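Local coordinates for probable glucarate dehydratase (Mycobacterium smegmatis str. MC2 155, PDB 3VDG), which probably catalyses the dehydration of glucarate, as a metal-dependent member of the enolase superfamily, at residues 94-97 with 98-101; 405-408 with 409-412; 428-431 with 432-436. All coordinates share one frame; numbering follows the deposited sequence. Where two conformers were deposited one is given.

Contact 1 (94-97 with 98-101); sequences GRSV and FSTN
The hydroxyl oxygen of Ser96 has two partners in the modelled conformer, one of two for this side chain. Phe98 N donates to Ser96 OG over 3.1 Å, closing an ST turn. A water 2.9 Å from Ser96 OG also lies 2.7 Å from Ser99 OG, bridging two hydroxyls that are too far apart to bond directly. Ser96 OG lies trans to its own nitrogen (chi1 172°), which turns it forward to the amide of Phe98 and to the edge of that ring, near its plane. Ser99 N reaches back to Ser96 O at 3.0 Å, the bond of a type I turn. Val97 CG2 meets the ring carbon Phe98 CD2 obliquely at 3.9 Å. Ser99 holds the N-cap position of helix 100-111, yet its side chain makes no capping bond. Beyond the turn, Arg153 of the second subunit makes a cation-pi contact with Phe98. Two serines thus lend polar groups to a tight turn between two helices, while Val97 and Phe98 bury its apolar side against helix 131-151, and Phe98 also reaches the second subunit.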
loop_
_atom_site.group_PDB
_atom_site.type_symbol
_atom_site.label_atom_id
_atom_site.label_comp_id
_atom_site.label_asym_id
_atom_site.label_seq_id
_atom_site.Cartn_x
_atom_site.Cartn_y
_atom_site.Cartn_z
ATOM N N GLY A 94 6.733 -20.940 -14.186
ATOM C CA GLY A 94 5.366 -21.127 -14.625
ATOM C C GLY A 94 4.392 -20.117 -14.037
ATOM O O GLY A 94 3.200 -20.373 -14.008
ATOM N N ARG A 95 4.878 -18.962 -13.574
ATOM C CA ARG A 95 3.969 -17.942 -13.021
ATOM C C ARG A 95 4.103 -16.640 -13.794
ATOM O O ARG A 95 5.202 -16.255 -14.169
ATOM C CB ARG A 95 4.259 -17.686 -11.538
ATOM C CG ARG A 95 4.146 -18.935 -10.681
ATOM C CD ARG A 95 2.700 -19.441 -10.641
ATOM N NE ARG A 95 2.641 -20.786 -10.083
ATOM C CZ ARG A 95 1.510 -21.415 -9.785
ATOM N NH1 ARG A 95 0.353 -20.819 -9.998
ATOM N NH2 ARG A 95 1.543 -22.629 -9.268
ATOM N N SER A 96 2.983 -15.962 -14.038
ATOM C CA SER A 96 2.968 -14.674 -14.730
ATOM C C SER A 96 3.790 -13.646 -13.966
ATOM O O SER A 96 3.686 -13.588 -12.750
ATOM C CB SER A 96 1.540 -14.148 -14.806
ATOM O OG SER A 96 1.528 -12.820 -15.305
ATOM N N VAL A 97 4.543 -12.803 -14.665
ATOM C CA VAL A 97 5.341 -11.775 -13.987
ATOM C C VAL A 97 4.445 -10.685 -13.426
ATOM O O VAL A 97 4.923 -9.843 -12.686
ATOM C CB VAL A 97 6.398 -11.117 -14.917
ATOM C CG1 VAL A 97 7.451 -12.138 -15.355
ATOM C CG2 VAL A 97 5.745 -10.467 -16.134
ATOM N N PHE A 98 3.159 -10.681 -13.794
ATOM C CA PHE A 98 2.211 -9.731 -13.207
ATOM C C PHE A 98 1.571 -10.282 -11.927
ATOM O O PHE A 98 0.901 -9.553 -11.188
ATOM C CB PHE A 98 1.119 -9.357 -14.222
ATOM C CG PHE A 98 1.618 -8.481 -15.340
ATOM C CD1 PHE A 98 1.589 -7.094 -15.219
ATOM C CD2 PHE A 98 2.128 -9.041 -16.508
ATOM C CE1 PHE A 98 2.051 -6.277 -16.231
ATOM C CE2 PHE A 98 2.602 -8.226 -17.525
ATOM C CZ PHE A 98 2.565 -6.846 -17.392
ATOM N N SER A 99 1.784 -11.564 -11.658
ATOM C CA SER A 99 1.168 -12.192 -10.476
ATOM C C SER A 99 2.111 -12.193 -9.265
ATOM O O SER A 99 2.412 -13.240 -8.700
ATOM C CB SER A 99 0.712 -13.621 -10.784
ATOM O OG SER A 99 -0.312 -13.647 -11.770
ATOM N N THR A 100 2.542 -11.012 -8.843
ATOM C CA THR A 100 3.504 -10.910 -7.760
ATOM C C THR A 100 2.923 -11.316 -6.394
ATOM O O THR A 100 3.660 -11.818 -5.551
ATOM C CB THR A 100 4.165 -9.511 -7.713
ATOM O OG1 THR A 100 3.140 -8.513 -7.697
ATOM C CG2 THR A 100 5.061 -9.309 -8.975
ATOM N N ASN A 101 1.617 -11.134 -6.184
ATOM C CA ASN A 101 0.987 -11.602 -4.932
ATOM C C ASN A 101 1.123 -13.120 -4.810
ATOM O O ASN A 101 1.524 -13.648 -3.769
ATOM C CB ASN A 101 -0.500 -11.246 -4.872
ATOM C CG ASN A 101 -0.746 -9.755 -4.662
ATOM O OD1 ASN A 101 0.078 -9.061 -4.073
ATOM N ND2 ASN A 101 -1.877 -9.259 -5.168
HETATM O O HOH W 1 -0.996 -12.202 -13.971
#

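Contact 2 (405-408 with 409-412); sequences IDED and ALAA
Ile405 reaches forward to Leu410, its CG2 lying 4.1 Å from Leu410 CD2, with the two side chains crossing at a slant. Since Ile405 directly precedes the N-cap and Leu410 is the fourth residue of the helix, the pair forms a hydrophobic staple. Asp406 is the N-cap. Its CG stands trans to the backbone nitrogen (chi1 171°), which folds the carboxylate over the first turn. Asp406 OD1 accepts from Ala409 N at 3.1 Å, from above the carboxylate plane, and more weakly from Asp408 N at 3.0 Å, where the N-H angle is only 123°. One oxygen thus serves two amides that the helix itself cannot satisfy, and the methyl Ala409 CB rests 3.6 Å from Asp406 CG. The main chain of Asp406 starts the alpha-helical pattern with a bond from Leu410 N to Asp406 O of 2.9 Å. Glu407 bends at its second torsion (chi2 -74°) and runs alongside Leu410, so that Glu407 OE1 comes within 3.8 Å of Leu410 CD2; Glu407 OE2 is bonded to Gln62 NE2. Glu407 O accepts from Ala411 N. Asp408 continues the series, its O accepting from Ala412 N at 3.1 Å. Three acidic side chains at this N-terminus would probably interact favourably with the helix dipole. The start of helix 407-420 lies on the antiparallel sheet of the first part of the chain: Ile405 and Leu410 both press on Val60 and Gln62 of strand 55-65, and Leu410 also touches Thr36 and Val38 of strand 30-41, leaving the alanine-rich side outward.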
loop_
_atom_site.group_PDB
_atom_site.type_symbol
_atom_site.label_atom_id
_atom_site.label_comp_id
_atom_site.label_asym_id
_atom_site.label_seq_id
_atom_site.Cartn_x
_atom_site.Cartn_y
_atom_site.Cartn_z
ATOM N N ILE A 405 22.231 -5.628 -18.103
ATOM C CA ILE A 405 23.459 -6.314 -17.707
ATOM C C ILE A 405 24.536 -6.117 -18.761
ATOM O O ILE A 405 24.260 -6.136 -19.967
ATOM C CB ILE A 405 23.233 -7.824 -17.528
ATOM C CG1 ILE A 405 22.447 -8.110 -16.246
ATOM C CG2 ILE A 405 24.570 -8.572 -17.473
ATOM C CD1 ILE A 405 23.202 -7.746 -14.994
ATOM N N ASP A 406 25.753 -5.891 -18.291
ATOM C CA ASP A 406 26.954 -5.952 -19.118
ATOM C C ASP A 406 27.537 -7.325 -18.816
ATOM O O ASP A 406 28.077 -7.555 -17.725
ATOM C CB ASP A 406 27.886 -4.818 -18.704
ATOM C CG ASP A 406 29.262 -4.902 -19.353
ATOM O OD1 ASP A 406 29.675 -5.987 -19.816
ATOM O OD2 ASP A 406 29.952 -3.867 -19.367
ATOM N N GLU A 407 27.384 -8.266 -19.751
ATOM C CA GLU A 407 27.731 -9.663 -19.460
ATOM C C GLU A 407 29.234 -9.839 -19.136
ATOM O O GLU A 407 29.607 -10.719 -18.353
ATOM C CB GLU A 407 27.286 -10.613 -20.585
ATOM C CG GLU A 407 25.766 -10.815 -20.711
ATOM C CD GLU A 407 25.125 -11.688 -19.615
ATOM O OE1 GLU A 407 25.831 -12.334 -18.804
ATOM O OE2 GLU A 407 23.876 -11.749 -19.562
ATOM N N ASP A 408 30.083 -9.002 -19.725
ATOM C CA ASP A 408 31.515 -9.103 -19.449
ATOM C C ASP A 408 31.822 -8.623 -18.040
ATOM O O ASP A 408 32.661 -9.204 -17.349
ATOM C CB ASP A 408 32.334 -8.288 -20.450
ATOM C CG ASP A 408 32.383 -8.936 -21.827
ATOM O OD1 ASP A 408 32.165 -10.163 -21.946
ATOM O OD2 ASP A 408 32.632 -8.207 -22.796
ATOM N N ALA A 409 31.146 -7.561 -17.616
ATOM C CA ALA A 409 31.329 -7.052 -16.257
ATOM C C ALA A 409 30.788 -8.024 -15.208
ATOM O O ALA A 409 31.429 -8.252 -14.177
ATOM C CB ALA A 409 30.690 -5.688 -16.110
ATOM N N LEU A 410 29.600 -8.570 -15.460
ATOM C CA LEU A 410 29.018 -9.608 -14.612
ATOM C C LEU A 410 29.943 -10.797 -14.449
ATOM O O LEU A 410 30.117 -11.292 -13.330
ATOM C CB LEU A 410 27.652 -10.093 -15.149
ATOM C CG LEU A 410 26.951 -11.200 -14.360
ATOM C CD1 LEU A 410 26.648 -10.715 -12.938
ATOM C CD2 LEU A 410 25.665 -11.675 -15.038
ATOM N N ALA A 411 30.527 -11.270 -15.554
ATOM C CA ALA A 411 31.410 -12.442 -15.489
ATOM C C ALA A 411 32.680 -12.127 -14.695
ATOM O O ALA A 411 33.175 -12.966 -13.929
ATOM C CB ALA A 411 31.761 -12.938 -16.891
ATOM N N ALA A 412 33.189 -10.910 -14.871
ATOM C CA ALA A 412 34.387 -10.482 -14.149
ATOM C C ALA A 412 34.138 -10.411 -12.650
ATOM O O ALA A 412 34.964 -10.869 -11.857
ATOM C CB ALA A 412 34.876 -9.139 -14.664
#

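Contact 3 (428-431 with 432-436); sequences TGYM and RSIDP
Arg432 lies beside Thr428, one helical turn earlier, both side chains pointing the same way. The methyl Thr428 CG2 sits over one face of the guanidinium, 3.4 Å from Arg432 NH2. The arginine chain is extended from CG to NE and carries the group past the threonine to Asn439, whose OD1 takes a bond from Arg432 NH1. In the backbone, Arg432 N donates to Thr428 O at 2.8 Å. Ser433 turns its hydroxyl back on the helix: with chi1 at 77°, OG sits between its own nitrogen and carbonyl carbon and donates to Tyr430 O over 2.7 Å, tilted 16° from the plane of that carbonyl. The amide Ser433 N meanwhile bonds Gly429 O at 2.9 Å. Ile434 crosses Tyr430 obliquely and lays its CD1 over one ring face, 4.1 Å from the ring centroid and offset toward the rim, a CH-pi contact; its nearest ring atom is Tyr430 CZ. Ile434 N and Asp435 N share Met431 O, at 2.9 Å from above the carbonyl plane and 2.8 Å within it. That oxygen thus takes both an i+3 and an i+4 bond, and Asp435 has an extended backbone. Helix 427-434 rests on the hairpin of strands 46-47 and 50-51: Thr428 OG1 bonds Val49 O, and Tyr430 and Met431 pack on Val51 of strand 50-51. Tyr430 OH bonds His180 ND1 and Ile434 touches Pro181, which tie the helix to the loop after strand 166-174.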
loop_
_atom_site.group_PDB
_atom_site.type_symbol
_atom_site.label_atom_id
_atom_site.label_comp_id
_atom_site.label_asym_id
_atom_site.label_seq_id
_atom_site.Cartn_x
_atom_site.Cartn_y
_atom_site.Cartn_z
ATOM N N THR A 428 32.398 -8.516 11.802
ATOM C CA THR A 428 32.958 -8.878 13.095
ATOM C C THR A 428 34.030 -9.956 12.950
ATOM O O THR A 428 35.136 -9.818 13.471
ATOM C CB THR A 428 31.862 -9.343 14.060
ATOM O OG1 THR A 428 30.869 -8.314 14.160
ATOM C CG2 THR A 428 32.460 -9.624 15.448
ATOM N N GLY A 429 33.705 -11.030 12.239
ATOM C CA GLY A 429 34.678 -12.085 11.986
ATOM C C GLY A 429 35.922 -11.556 11.286
ATOM O O GLY A 429 37.035 -11.984 11.580
ATOM N N TYR A 430 35.747 -10.634 10.343
ATOM C CA TYR A 430 36.891 -10.051 9.655
ATOM C C TYR A 430 37.727 -9.186 10.598
ATOM O O TYR A 430 38.954 -9.264 10.590
ATOM C CB TYR A 430 36.463 -9.242 8.426
ATOM C CG TYR A 430 37.603 -8.550 7.715
ATOM C CD1 TYR A 430 38.707 -9.271 7.249
ATOM C CD2 TYR A 430 37.564 -7.178 7.482
ATOM C CE1 TYR A 430 39.752 -8.632 6.592
ATOM C CE2 TYR A 430 38.598 -6.535 6.835
ATOM C CZ TYR A 430 39.688 -7.265 6.391
ATOM O OH TYR A 430 40.705 -6.602 5.742
ATOM N N MET A 431 37.079 -8.357 11.408
ATOM C CA MET A 431 37.835 -7.624 12.425
ATOM C C MET A 431 38.604 -8.626 13.329
ATOM O O MET A 431 39.779 -8.423 13.598
ATOM C CB MET A 431 36.931 -6.692 13.253
ATOM C CG MET A 431 37.684 -5.922 14.334
ATOM S SD MET A 431 38.850 -4.732 13.657
ATOM C CE MET A 431 37.785 -3.279 13.570
ATOM N N ARG A 432 37.960 -9.705 13.765
ATOM C CA ARG A 432 38.651 -10.692 14.628
ATOM C C ARG A 432 39.820 -11.385 13.959
ATOM O O ARG A 432 40.767 -11.753 14.640
ATOM C CB ARG A 432 37.712 -11.762 15.179
ATOM C CG ARG A 432 36.707 -11.281 16.204
ATOM C CD ARG A 432 35.951 -12.469 16.789
ATOM N NE ARG A 432 35.159 -12.052 17.937
ATOM C CZ ARG A 432 33.832 -12.104 18.006
ATOM N NH1 ARG A 432 33.214 -11.687 19.106
ATOM N NH2 ARG A 432 33.126 -12.586 16.991
ATOM N N SER A 433 39.756 -11.590 12.640
ATOM C CA SER A 433 40.882 -12.196 11.936
ATOM C C SER A 433 42.090 -11.268 12.029
ATOM O O SER A 433 43.230 -11.707 11.903
ATOM C CB SER A 433 40.538 -12.485 10.456
ATOM O OG SER A 433 40.574 -11.292 9.682
ATOM N N ILE A 434 41.837 -9.979 12.243
ATOM C CA ILE A 434 42.917 -8.995 12.369
ATOM C C ILE A 434 43.300 -8.787 13.832
ATOM O O ILE A 434 44.466 -8.617 14.146
ATOM C CB ILE A 434 42.515 -7.646 11.749
ATOM C CG1 ILE A 434 42.404 -7.778 10.224
ATOM C CG2 ILE A 434 43.509 -6.549 12.120
ATOM C CD1 ILE A 434 41.640 -6.637 9.572
ATOM N N ASP A 435 42.303 -8.844 14.715
ATOM C CA ASP A 435 42.428 -8.463 16.121
ATOM C C ASP A 435 41.611 -9.475 16.925
ATOM O O ASP A 435 40.435 -9.242 17.222
ATOM C CB ASP A 435 41.866 -7.037 16.303
ATOM C CG ASP A 435 41.816 -6.596 17.759
ATOM O OD1 ASP A 435 42.440 -7.275 18.608
ATOM O OD2 ASP A 435 41.154 -5.569 18.059
ATOM N N PRO A 436 42.229 -10.622 17.248
ATOM C CA PRO A 436 41.585 -11.807 17.794
ATOM C C PRO A 436 40.640 -11.579 18.959
ATOM O O PRO A 436 39.636 -12.262 19.059
ATOM C CB PRO A 436 42.779 -12.659 18.242
ATOM C CG PRO A 436 43.853 -12.322 17.263
ATOM C CD PRO A 436 43.591 -10.923 16.759
#

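The three follow one another along the chain as short local contacts, none touching another. Contact 1 lies between helices 79-92 and 100-111, near the second subunit. Contact 2 opens helix 407-420, and contact 3 lies on the next helix, 427-434. The centre of contact 2 is about 27 Å from that of contact 1 and about 32 Å from that of contact 3; contacts 1 and 3 are farthest apart, about 44 Å between centres. Contacts 1 and 2 both adjoin the antiparallel sheet, at strand 30-41. Both C-terminal helices pack on N-terminal elements, consistent with the enolase superfamily, where the end of the chain returns to the N-terminal capping domain beside the barrel.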